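PaaX domain-containing protein, C-domain protein (Mycobacterium tuberculosis, PDB 3KFW) is of unknown function but, as a PaaX-family protein with a helix-turn-helix-type region, probably acts as a DNA-binding transcriptional regulator. Local coordinates at residues Ala5-Leu10 against Gly183-Ala188; Glu75-Arg80 against Ala217-Phe222; His112-Glu117 against Asp198-Ala203; Ala189-His194 against Ala213-Ala218. One frame throughout, in Å; residues are numbered along the deposited sequence. Where two conformers were deposited one is given.

Contact 1. Residues Ala5-Leu10 against Gly183-Ala188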
loop_
_atom_site.group_PDB
_atom_site.type_symbol
_atom_site.label_atom_id
_atom_site.label_comp_id
_atom_site.label_asym_id
_atom_site.label_seq_id
_atom_site.Cartn_x
_atom_site.Cartn_y
_atom_site.Cartn_z
ATOM N N ALA A 5 20.802 -6.679 38.846
ATOM C CA ALA A 5 20.260 -7.101 40.140
ATOM C C ALA A 5 18.789 -7.567 40.114
ATOM O O ALA A 5 18.477 -8.660 40.548
ATOM C CB ALA A 5 20.461 -6.006 41.188
ATOM N N ARG A 6 17.901 -6.740 39.583
ATOM C CA ARG A 6 16.494 -7.062 39.483
ATOM C C ARG A 6 16.217 -8.352 38.675
ATOM O O ARG A 6 15.589 -9.292 39.166
ATOM C CB ARG A 6 15.722 -5.856 38.911
ATOM C CG ARG A 6 14.392 -6.279 38.341
ATOM C CD ARG A 6 13.397 -5.190 38.071
ATOM N NE ARG A 6 12.474 -5.771 37.105
ATOM C CZ ARG A 6 11.184 -5.492 37.011
ATOM N NH1 ARG A 6 10.637 -4.618 37.839
ATOM N NH2 ARG A 6 10.451 -6.093 36.074
ATOM N N SER A 7 16.709 -8.403 37.442
ATOM C CA SER A 7 16.443 -9.546 36.601
ATOM C C SER A 7 17.109 -10.828 37.118
ATOM O O SER A 7 16.591 -11.926 36.886
ATOM C CB SER A 7 16.725 -9.249 35.125
ATOM O OG SER A 7 18.016 -9.655 34.759
ATOM N N VAL A 8 18.216 -10.719 37.842
ATOM C CA VAL A 8 18.708 -11.934 38.485
ATOM C C VAL A 8 17.965 -12.382 39.732
ATOM O O VAL A 8 17.908 -13.605 39.944
ATOM C CB VAL A 8 20.238 -12.052 38.688
ATOM C CG1 VAL A 8 21.058 -10.945 37.970
ATOM C CG2 VAL A 8 20.589 -12.211 40.163
ATOM N N VAL A 9 17.392 -11.462 40.552
ATOM C CA VAL A 9 16.497 -11.964 41.631
ATOM C C VAL A 9 15.233 -12.533 41.024
ATOM O O VAL A 9 14.718 -13.508 41.534
ATOM C CB VAL A 9 16.221 -11.030 42.890
ATOM C CG1 VAL A 9 17.333 -10.005 43.086
ATOM C CG2 VAL A 9 14.832 -10.384 42.872
ATOM N N LEU A 10 14.762 -11.988 39.903
ATOM C CA LEU A 10 13.660 -12.665 39.203
ATOM C C LEU A 10 13.982 -14.129 38.867
ATOM O O LEU A 10 13.215 -15.005 39.217
ATOM C CB LEU A 10 13.165 -11.916 37.962
ATOM C CG LEU A 10 12.406 -10.605 38.244
ATOM C CD1 LEU A 10 11.747 -10.015 36.942
ATOM C CD2 LEU A 10 11.383 -10.742 39.374
ATOM N N GLY A 183 27.138 -16.837 32.581
ATOM C CA GLY A 183 27.052 -17.162 31.134
ATOM C C GLY A 183 25.776 -17.892 30.679
ATOM O O GLY A 183 25.141 -17.490 29.693
ATOM N N ARG A 184 25.388 -18.954 31.397
ATOM C CA ARG A 184 24.114 -19.667 31.126
ATOM C C ARG A 184 22.901 -18.722 31.268
ATOM O O ARG A 184 21.955 -18.746 30.473
ATOM C CB ARG A 184 23.953 -20.904 32.031
ATOM C CG ARG A 184 24.627 -22.187 31.506
ATOM C CD ARG A 184 24.326 -23.436 32.400
ATOM N NE ARG A 184 23.137 -24.260 32.016
ATOM C CZ ARG A 184 22.583 -25.231 32.785
ATOM N NH1 ARG A 184 23.066 -25.525 34.001
ATOM N NH2 ARG A 184 21.528 -25.921 32.357
ATOM N N PHE A 185 22.938 -17.877 32.282
ATOM C CA PHE A 185 21.860 -16.940 32.500
ATOM C C PHE A 185 21.684 -16.041 31.260
ATOM O O PHE A 185 20.585 -15.957 30.701
ATOM C CB PHE A 185 22.122 -16.117 33.768
ATOM C CG PHE A 185 21.189 -14.984 33.935
ATOM C CD1 PHE A 185 20.147 -15.063 34.846
ATOM C CD2 PHE A 185 21.332 -13.832 33.165
ATOM C CE1 PHE A 185 19.256 -14.012 35.011
ATOM C CE2 PHE A 185 20.445 -12.776 33.297
ATOM C CZ PHE A 185 19.395 -12.871 34.251
ATOM N N VAL A 186 22.760 -15.383 30.819
ATOM C CA VAL A 186 22.683 -14.492 29.646
ATOM C C VAL A 186 22.187 -15.218 28.390
ATOM O O VAL A 186 21.381 -14.675 27.622
ATOM C CB VAL A 186 24.045 -13.783 29.358
ATOM C CG1 VAL A 186 23.983 -12.997 28.053
ATOM C CG2 VAL A 186 24.451 -12.899 30.553
ATOM N N VAL A 187 22.660 -16.437 28.173
ATOM C CA VAL A 187 22.154 -17.220 27.049
ATOM C C VAL A 187 20.654 -17.579 27.159
ATOM O O VAL A 187 19.912 -17.477 26.181
ATOM C CB VAL A 187 22.955 -18.492 26.858
ATOM C CG1 VAL A 187 22.287 -19.305 25.829
ATOM C CG2 VAL A 187 24.399 -18.139 26.446
ATOM N N ALA A 188 20.203 -17.985 28.336
ATOM C CA ALA A 188 18.774 -18.191 28.562
ATOM C C ALA A 188 17.884 -16.968 28.265
ATOM O O ALA A 188 16.838 -17.124 27.599
ATOM C CB ALA A 188 18.548 -18.648 29.982
#
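The phenyl ring of Phe185 reaches out from helix 181-195 and lays its far corner, CE1 and CZ, against the Ser7-Val8 turn of helix 5-13. That short helix opens the PaaX-like N-terminal region, whose three helices and small hairpin are consistent with a winged helix-turn-helix, so the contact joins the probable DNA-binding part to the C-terminal helices. The helix backbones stay well apart, with Val8 CA and Phe185 CA 8.4 Å from each other, and it is the aromatic side chain that spans the interval. CG of Phe185 stands anti to the backbone N (chi1 170°), which directs the ring toward helix 5-13. Val8 meets it obliquely: CE1 of Phe185 lies 4.1 Å from Val8 CA and 4.3 Å from Val8 CB, a modest apolar contact. Val9, one residue on, turns the other way and packs on Leu40 and Met47 of helix 37-49, which ties helix 5-13 to the rest of the N-terminal PaaX-like region. On the side of helix 181-195, Phe185 is also backed by Phe222 of helix 212-234 and by Leu3, while its neighbour Val186 packs on Thr4 of a second subunit. Two oxygens of Ser7 meet the ring at its edge. The backbone O of Ser7 lies in the ring plane, 3.9 Å from Phe185 CE1, and Ser7 OG sits near that plane, 3.5 Å from Phe185 CZ.

Contact 2. Residues Glu75-Arg80 against Ala217-Phe222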
loop_
_atom_site.group_PDB
_atom_site.type_symbol
_atom_site.label_atom_id
_atom_site.label_comp_id
_atom_site.label_asym_id
_atom_site.label_seq_id
_atom_site.Cartn_x
_atom_site.Cartn_y
_atom_site.Cartn_z
ATOM N N GLU A 75 2.500 -18.940 28.949
ATOM C CA GLU A 75 1.447 -19.279 27.978
ATOM C C GLU A 75 1.666 -18.556 26.615
ATOM O O GLU A 75 0.863 -18.698 25.673
ATOM C CB GLU A 75 0.047 -19.042 28.581
ATOM C CG GLU A 75 -1.145 -19.599 27.785
ATOM C CD GLU A 75 -0.898 -20.982 27.191
ATOM N N ALA A 76 2.755 -17.787 26.518
ATOM C CA ALA A 76 3.180 -17.164 25.254
ATOM C C ALA A 76 4.272 -18.017 24.612
ATOM O O ALA A 76 4.406 -18.043 23.391
ATOM C CB ALA A 76 3.689 -15.740 25.485
HETATM N N MSE A 77 5.061 -18.689 25.457
HETATM C CA MSE A 77 6.128 -19.615 25.039
HETATM C C MSE A 77 5.584 -21.024 24.774
HETATM O O MSE A 77 6.167 -21.788 24.027
HETATM C CB MSE A 77 7.190 -19.714 26.135
HETATM C CG MSE A 77 8.471 -18.876 25.999
HETATM SE SE MSE A 77 9.694 -19.455 27.461
HETATM C CE MSE A 77 9.903 -21.385 26.953
ATOM N N ARG A 78 4.492 -21.370 25.441
ATOM C CA ARG A 78 3.738 -22.574 25.133
ATOM C C ARG A 78 2.245 -22.246 25.110
ATOM O O ARG A 78 1.532 -22.527 26.093
ATOM C CB ARG A 78 4.037 -23.722 26.114
ATOM C CG ARG A 78 3.945 -25.063 25.387
ATOM C CD ARG A 78 4.572 -24.873 24.009
ATOM N NE ARG A 78 4.275 -25.920 23.048
ATOM C CZ ARG A 78 3.178 -25.984 22.288
ATOM N NH1 ARG A 78 3.038 -26.978 21.423
ATOM N NH2 ARG A 78 2.214 -25.073 22.394
ATOM N N PRO A 79 1.777 -21.613 24.007
ATOM C CA PRO A 79 0.396 -21.195 23.864
ATOM C C PRO A 79 -0.379 -22.315 23.248
ATOM O O PRO A 79 -0.047 -22.743 22.143
ATOM C CB PRO A 79 0.472 -20.029 22.874
ATOM C CG PRO A 79 1.884 -19.949 22.424
ATOM C CD PRO A 79 2.570 -21.193 22.844
ATOM N N ARG A 80 -1.396 -22.804 23.955
ATOM C CA ARG A 80 -2.127 -23.951 23.465
ATOM C C ARG A 80 -2.192 -23.830 21.916
ATOM O O ARG A 80 -2.602 -22.808 21.353
ATOM C CB ARG A 80 -3.492 -24.097 24.147
ATOM C CG ARG A 80 -3.779 -25.515 24.632
ATOM N N ALA A 217 13.650 -26.948 25.632
ATOM C CA ALA A 217 14.350 -27.888 26.552
ATOM C C ALA A 217 15.533 -27.237 27.302
ATOM O O ALA A 217 15.696 -27.435 28.522
ATOM C CB ALA A 217 14.798 -29.170 25.838
ATOM N N ALA A 218 16.311 -26.427 26.583
ATOM C CA ALA A 218 17.476 -25.776 27.137
ATOM C C ALA A 218 17.041 -24.704 28.116
ATOM O O ALA A 218 17.678 -24.518 29.160
ATOM C CB ALA A 218 18.297 -25.168 26.042
ATOM N N TYR A 219 15.960 -23.992 27.792
ATOM C CA TYR A 219 15.430 -23.007 28.730
ATOM C C TYR A 219 14.872 -23.705 29.948
ATOM O O TYR A 219 15.155 -23.273 31.069
ATOM C CB TYR A 219 14.369 -22.075 28.118
ATOM C CG TYR A 219 13.723 -21.213 29.179
ATOM C CD1 TYR A 219 12.470 -21.532 29.703
ATOM C CD2 TYR A 219 14.394 -20.102 29.711
ATOM C CE1 TYR A 219 11.889 -20.757 30.727
ATOM C CE2 TYR A 219 13.825 -19.325 30.719
ATOM C CZ TYR A 219 12.584 -19.660 31.221
ATOM O OH TYR A 219 12.031 -18.879 32.211
ATOM N N HIS A 220 14.096 -24.777 29.746
ATOM C CA HIS A 220 13.505 -25.464 30.893
ATOM C C HIS A 220 14.558 -26.175 31.740
ATOM O O HIS A 220 14.378 -26.295 32.951
ATOM C CB HIS A 220 12.328 -26.355 30.484
ATOM C CG HIS A 220 11.158 -25.580 29.964
ATOM N ND1 HIS A 220 10.776 -25.598 28.635
ATOM C CD2 HIS A 220 10.317 -24.718 30.586
ATOM C CE1 HIS A 220 9.735 -24.803 28.469
ATOM N NE2 HIS A 220 9.439 -24.253 29.636
ATOM N N ASP A 221 15.683 -26.575 31.124
ATOM C CA ASP A 221 16.843 -27.112 31.893
ATOM C C ASP A 221 17.509 -26.062 32.781
ATOM O O ASP A 221 17.879 -26.328 33.938
ATOM C CB ASP A 221 17.893 -27.770 30.989
ATOM C CG ASP A 221 17.452 -29.135 30.504
ATOM O OD1 ASP A 221 16.477 -29.662 31.070
ATOM O OD2 ASP A 221 18.044 -29.691 29.548
ATOM N N PHE A 222 17.667 -24.865 32.226
ATOM C CA PHE A 222 18.188 -23.777 33.002
ATOM C C PHE A 222 17.217 -23.373 34.135
ATOM O O PHE A 222 17.654 -23.222 35.236
ATOM C CB PHE A 222 18.597 -22.614 32.124
ATOM C CG PHE A 222 18.786 -21.313 32.877
ATOM C CD1 PHE A 222 20.032 -20.985 33.428
ATOM C CD2 PHE A 222 17.701 -20.401 33.015
ATOM C CE1 PHE A 222 20.213 -19.783 34.081
ATOM C CE2 PHE A 222 17.842 -19.178 33.702
ATOM C CZ PHE A 222 19.111 -18.864 34.237
#
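Helix 64-77 ends at Met77, and with Met77 CA 10.6 Å from Tyr219 CA on helix 212-234 the two backbones stay far apart and long side chains must bridge them. Met77, a selenomethionine here, does most of this. Its selenium approaches the Tyr219 ring obliquely, with Met77 SE 4.5 Å from the ring centroid and 29° off the ring normal, a Met-aromatic contact. The chain is straight as far as SE and then bends (chi3 61°), which brings the methyl CE of Met77 to 3.8 Å from Tyr219 CD1. Tyr219 holds its CG anti to the backbone N (chi1 172°), which directs the ring at the incoming methionine. Helix 64-77 follows the small hairpin 53-62 of the probable winged helix-turn-helix region, and its last turn is here fastened to the long final helix of the PaaX-like C-terminal region. His220 adds to the contact from the more exposed side. Its CE1 lies 3.7 Å from Met77 CE, approached obliquely, but this holds for one of two modelled conformers and is therefore less certain. Met77 also packs on Leu195, and Tyr219 on Val192, both of helix 181-195. The carbonyl O of Met77, at the C-terminal end of its helix, is taken up by NE of Arg216, one turn before His220.

Contact 3. Residues His112-Glu117 against Asp198-Ala203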
loop_
_atom_site.group_PDB
_atom_site.type_symbol
_atom_site.label_atom_id
_atom_site.label_comp_id
_atom_site.label_asym_id
_atom_site.label_seq_id
_atom_site.Cartn_x
_atom_site.Cartn_y
_atom_site.Cartn_z
ATOM N N HIS A 112 3.329 -9.515 18.162
ATOM C CA HIS A 112 2.972 -10.157 19.422
ATOM C C HIS A 112 1.999 -11.340 19.288
ATOM O O HIS A 112 2.090 -12.307 20.027
ATOM C CB HIS A 112 2.408 -9.113 20.418
ATOM C CG HIS A 112 2.063 -9.683 21.765
ATOM N ND1 HIS A 112 2.994 -9.823 22.779
ATOM C CD2 HIS A 112 0.886 -10.130 22.278
ATOM C CE1 HIS A 112 2.408 -10.330 23.855
ATOM N NE2 HIS A 112 1.129 -10.530 23.575
ATOM N N LYS A 113 1.035 -11.230 18.395
ATOM C CA LYS A 113 0.110 -12.338 18.137
ATOM C C LYS A 113 0.639 -13.281 17.043
ATOM O O LYS A 113 -0.088 -14.133 16.555
ATOM C CB LYS A 113 -1.214 -11.764 17.679
ATOM C CG LYS A 113 -1.902 -10.986 18.736
ATOM C CD LYS A 113 -3.185 -10.423 18.178
ATOM C CE LYS A 113 -3.861 -9.525 19.246
ATOM N NZ LYS A 113 -4.729 -10.357 20.090
ATOM N N ARG A 114 1.889 -13.047 16.607
ATOM C CA ARG A 114 2.649 -13.941 15.737
ATOM C C ARG A 114 2.019 -14.111 14.368
ATOM O O ARG A 114 1.920 -15.220 13.845
ATOM C CB ARG A 114 2.945 -15.255 16.467
ATOM C CG ARG A 114 3.557 -14.908 17.822
ATOM C CD ARG A 114 3.751 -16.073 18.711
ATOM N NE ARG A 114 4.751 -15.694 19.693
ATOM C CZ ARG A 114 4.657 -16.006 20.965
ATOM N NH1 ARG A 114 3.593 -16.692 21.379
ATOM N NH2 ARG A 114 5.596 -15.608 21.823
ATOM N N PHE A 115 1.579 -12.972 13.821
ATOM C CA PHE A 115 1.199 -12.833 12.421
ATOM C C PHE A 115 2.412 -12.404 11.607
ATOM O O PHE A 115 3.272 -11.712 12.127
ATOM C CB PHE A 115 0.055 -11.820 12.277
ATOM C CG PHE A 115 -1.292 -12.390 12.664
ATOM C CD1 PHE A 115 -1.651 -12.524 14.007
ATOM C CD2 PHE A 115 -2.191 -12.780 11.704
ATOM C CE1 PHE A 115 -2.868 -13.057 14.366
ATOM C CE2 PHE A 115 -3.420 -13.311 12.066
ATOM C CZ PHE A 115 -3.746 -13.467 13.388
ATOM N N GLY A 116 2.502 -12.878 10.362
ATOM C CA GLY A 116 3.531 -12.420 9.428
ATOM C C GLY A 116 2.907 -11.527 8.359
ATOM O O GLY A 116 1.751 -11.670 7.972
ATOM N N GLU A 117 3.683 -10.585 7.893
ATOM C CA GLU A 117 3.218 -9.676 6.902
ATOM C C GLU A 117 3.477 -10.246 5.487
ATOM O O GLU A 117 4.639 -10.301 5.040
ATOM C CB GLU A 117 3.918 -8.326 7.113
ATOM C CG GLU A 117 3.490 -7.253 6.154
ATOM C CD GLU A 117 3.977 -5.923 6.590
ATOM O OE1 GLU A 117 3.277 -4.926 6.333
ATOM O OE2 GLU A 117 5.055 -5.870 7.241
ATOM N N ASP A 198 8.827 -16.751 18.040
ATOM C CA ASP A 198 8.578 -18.034 17.411
ATOM C C ASP A 198 7.268 -17.978 16.610
ATOM O O ASP A 198 6.212 -17.595 17.162
ATOM C CB ASP A 198 8.473 -19.114 18.470
ATOM C CG ASP A 198 8.428 -20.557 17.872
ATOM O OD1 ASP A 198 8.024 -20.810 16.698
ATOM O OD2 ASP A 198 8.818 -21.465 18.613
ATOM N N PRO A 199 7.323 -18.368 15.313
ATOM C CA PRO A 199 6.065 -18.317 14.587
ATOM C C PRO A 199 5.083 -19.419 14.951
ATOM O O PRO A 199 3.959 -19.386 14.471
ATOM C CB PRO A 199 6.487 -18.373 13.119
ATOM C CG PRO A 199 7.837 -18.931 13.134
ATOM C CD PRO A 199 8.463 -18.476 14.393
HETATM N N MSE A 200 5.492 -20.372 15.807
HETATM C CA MSE A 200 4.561 -21.325 16.422
HETATM C C MSE A 200 3.834 -22.094 15.367
HETATM O O MSE A 200 2.604 -22.172 15.414
HETATM C CB MSE A 200 3.518 -20.546 17.192
HETATM C CG MSE A 200 3.200 -21.114 18.474
HETATM SE SE MSE A 200 4.858 -20.977 19.436
HETATM C CE MSE A 200 4.605 -19.264 20.321
ATOM N N LEU A 201 4.591 -22.628 14.402
ATOM C CA LEU A 201 4.011 -23.229 13.219
ATOM C C LEU A 201 3.485 -24.619 13.553
ATOM O O LEU A 201 4.073 -25.322 14.370
ATOM C CB LEU A 201 5.060 -23.306 12.085
ATOM C CG LEU A 201 5.493 -22.031 11.327
ATOM C CD1 LEU A 201 6.579 -22.293 10.328
ATOM C CD2 LEU A 201 4.342 -21.367 10.578
ATOM N N PRO A 202 2.400 -25.050 12.897
ATOM C CA PRO A 202 1.975 -26.431 13.128
ATOM C C PRO A 202 2.959 -27.444 12.527
ATOM O O PRO A 202 3.580 -27.153 11.496
ATOM C CB PRO A 202 0.672 -26.513 12.345
ATOM C CG PRO A 202 0.861 -25.561 11.212
ATOM C CD PRO A 202 1.772 -24.471 11.692
ATOM N N ALA A 203 3.070 -28.615 13.175
ATOM C CA ALA A 203 3.816 -29.805 12.680
ATOM C C ALA A 203 4.121 -29.863 11.180
ATOM O O ALA A 203 5.275 -29.856 10.806
ATOM C CB ALA A 203 3.101 -31.060 13.086
#
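The backbone N of Met200 donates to OD1 of Asp198 over 2.7 Å at 166°, closing an Asx turn, and both of these residues press on Arg114. The bond meets OD1 from above the carboxylate plane, while OD2 of Asp198 forms a salt bridge with Arg216. Against this turn lies the extended side chain of Arg114: its CD is 3.3 Å from Asp198 O, and its NE is 3.5 Å from the same oxygen at an angle too poor for a hydrogen bond. The methyl CE of Met200, a selenomethionine bent at chi2 and chi3, lies over one face of the guanidinium, 3.3 Å from Arg114 CZ; the still shorter approach to NH1 is doubtful in detail. The guanidinium is held by other carbonyls, NH1 by Ala76 O and NH2 by Leu196 O, which probably help to offset the charge of this buried side chain. Arg114 has positive phi (64°) as the C-prime residue of a Schellman motif, which turns the chain from helix 100-112 into strand 116-119, outermost within this chain in the Cas2-like sheet. The contact thus brings that helix-to-strand corner against the loop joining helices 181-195 and 212-234, with strand 122-126 alongside and the end of helix 64-77 close by.

Contact 4. Residues Ala189-His194 against Ala213-Ala218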
loop_
_atom_site.group_PDB
_atom_site.type_symbol
_atom_site.label_atom_id
_atom_site.label_comp_id
_atom_site.label_asym_id
_atom_site.label_seq_id
_atom_site.Cartn_x
_atom_site.Cartn_y
_atom_site.Cartn_z
ATOM N N ALA A 189 18.240 -15.782 28.787
ATOM C CA ALA A 189 17.527 -14.551 28.428
ATOM C C ALA A 189 17.551 -14.341 26.893
ATOM O O ALA A 189 16.563 -13.884 26.320
ATOM C CB ALA A 189 18.078 -13.300 29.184
ATOM N N ALA A 190 18.625 -14.700 26.205
ATOM C CA ALA A 190 18.585 -14.589 24.718
ATOM C C ALA A 190 17.551 -15.535 24.112
ATOM O O ALA A 190 16.857 -15.182 23.129
ATOM C CB ALA A 190 19.971 -14.816 24.078
HETATM N N MSE A 191 17.457 -16.736 24.689
HETATM C CA MSE A 191 16.587 -17.785 24.164
HETATM C C MSE A 191 15.139 -17.448 24.387
HETATM O O MSE A 191 14.289 -17.781 23.554
HETATM C CB MSE A 191 16.865 -19.130 24.831
HETATM C CG MSE A 191 18.008 -19.894 24.213
HETATM SE SE MSE A 191 18.406 -21.512 25.271
HETATM C CE MSE A 191 19.669 -22.145 23.953
ATOM N N VAL A 192 14.855 -16.836 25.532
ATOM C CA VAL A 192 13.525 -16.395 25.824
ATOM C C VAL A 192 13.160 -15.348 24.802
ATOM O O VAL A 192 12.064 -15.416 24.255
ATOM C CB VAL A 192 13.372 -15.856 27.266
ATOM C CG1 VAL A 192 12.096 -15.006 27.425
ATOM C CG2 VAL A 192 13.321 -17.006 28.208
ATOM N N ARG A 193 14.055 -14.386 24.550
ATOM C CA ARG A 193 13.788 -13.326 23.533
ATOM C C ARG A 193 13.617 -13.922 22.134
ATOM O O ARG A 193 12.848 -13.430 21.333
ATOM C CB ARG A 193 14.866 -12.221 23.530
ATOM C CG ARG A 193 14.737 -11.292 24.748
ATOM C CD ARG A 193 15.736 -10.130 24.703
ATOM N NE ARG A 193 16.997 -10.435 25.406
ATOM C CZ ARG A 193 18.156 -10.696 24.789
ATOM N NH1 ARG A 193 18.202 -10.684 23.463
ATOM N NH2 ARG A 193 19.259 -10.963 25.503
ATOM N N HIS A 194 14.322 -15.005 21.862
ATOM C CA HIS A 194 14.166 -15.643 20.600
ATOM C C HIS A 194 12.830 -16.403 20.476
ATOM O O HIS A 194 12.167 -16.322 19.434
ATOM C CB HIS A 194 15.353 -16.545 20.302
ATOM C CG HIS A 194 15.489 -16.875 18.857
ATOM N ND1 HIS A 194 15.421 -15.913 17.871
ATOM C CD2 HIS A 194 15.684 -18.052 18.223
ATOM C CE1 HIS A 194 15.606 -16.479 16.691
ATOM N NE2 HIS A 194 15.772 -17.776 16.878
ATOM N N ALA A 213 11.976 -26.897 19.790
ATOM C CA ALA A 213 11.974 -27.876 20.883
ATOM C C ALA A 213 13.305 -27.909 21.667
ATOM O O ALA A 213 13.315 -28.007 22.932
ATOM C CB ALA A 213 11.627 -29.254 20.348
ATOM N N GLY A 214 14.410 -27.846 20.906
ATOM C CA GLY A 214 15.755 -27.734 21.464
ATOM C C GLY A 214 15.842 -26.489 22.336
ATOM O O GLY A 214 16.382 -26.542 23.448
ATOM N N LEU A 215 15.300 -25.365 21.848
ATOM C CA LEU A 215 15.397 -24.095 22.600
ATOM C C LEU A 215 14.536 -24.114 23.882
ATOM O O LEU A 215 15.000 -23.723 24.927
ATOM C CB LEU A 215 15.099 -22.888 21.710
ATOM C CG LEU A 215 16.109 -22.470 20.610
ATOM C CD1 LEU A 215 15.432 -21.677 19.504
ATOM C CD2 LEU A 215 17.280 -21.676 21.154
ATOM N N ARG A 216 13.306 -24.621 23.810
ATOM C CA ARG A 216 12.475 -24.859 24.997
ATOM C C ARG A 216 13.104 -25.797 26.049
ATOM O O ARG A 216 13.069 -25.456 27.255
ATOM C CB ARG A 216 11.073 -25.360 24.605
ATOM C CG ARG A 216 10.231 -24.272 24.057
ATOM C CD ARG A 216 8.934 -24.736 23.429
ATOM N NE ARG A 216 8.366 -23.549 22.798
ATOM C CZ ARG A 216 8.417 -23.296 21.484
ATOM N NH1 ARG A 216 8.951 -24.211 20.673
ATOM N NH2 ARG A 216 7.918 -22.144 20.992
ATOM N N ALA A 217 13.650 -26.948 25.632
ATOM C CA ALA A 217 14.350 -27.888 26.552
ATOM C C ALA A 217 15.533 -27.237 27.302
ATOM O O ALA A 217 15.696 -27.435 28.522
ATOM C CB ALA A 217 14.798 -29.170 25.838
ATOM N N ALA A 218 16.311 -26.427 26.583
ATOM C CA ALA A 218 17.476 -25.776 27.137
ATOM C C ALA A 218 17.041 -24.704 28.116
ATOM O O ALA A 218 17.678 -24.518 29.160
ATOM C CB ALA A 218 18.297 -25.168 26.042
#
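Apolar contacts dominate between Met191, a selenomethionine, and the pair Leu215 and Ala218. The side chain of Met191 runs extended beyond CG (chi2 174°, chi3 173°) and crosses the gap to the facing helix. Near its root, CG of Met191 touches CD2 of Leu215 at 3.6 Å; at its tip, Met191 CE lies 3.7 Å from the same methyl, so Leu215 CD2 rests along the side of the chain. Between these points Met191 SE meets the CB of Ala218 at 3.7 Å, one helical turn beyond Leu215. Helices 181-195 and 212-234 form an obliquely antiparallel helix pair, joined by a long loop, within the PaaX-like C-terminal region: the axes of the two short segments approach to 10.0 Å, and their N-to-C directions differ by 138°. The backbones come nearest at Met191 and Leu215, whose CA atoms are 6.6 Å apart. A methyl-to-ring-edge contact lies a turn further toward the loop. The edge of the His194 imidazole receives the second methyl of Leu215, with CD1 in the ring plane and 3.9 Å from His194 CD2, so each branch of the leucine has its own partner. Polar and stacking interactions with helix 161-177 also hold that imidazole: NE2 of His194 is hydrogen-bonded to the backbone O of Trp164, and its ring stacks with that of Trp164.

Contacts 1, 2 and 3 are buried, though His220 at contact 2 is exposed, and contact 4 is partly buried. Helix 181-195 serves contacts 1 and 4, and helix 212-234 serves contacts 2 and 4, so this helical pair forms a common spine. Contacts 2 and 4 are close neighbours, with centres about 7 Å apart, whereas contacts 1 and 3 lie on opposite sides of the chain's centre, about 26 Å apart between centres. Contacts 1, 2 and 4 rest on apolar and aromatic packing between helices. Contact 3, where a loop of the C-terminal region meets a corner of the Cas2-like region, instead gathers charge and backbone carbonyls, and Arg216 connects it with contacts 2 and 4.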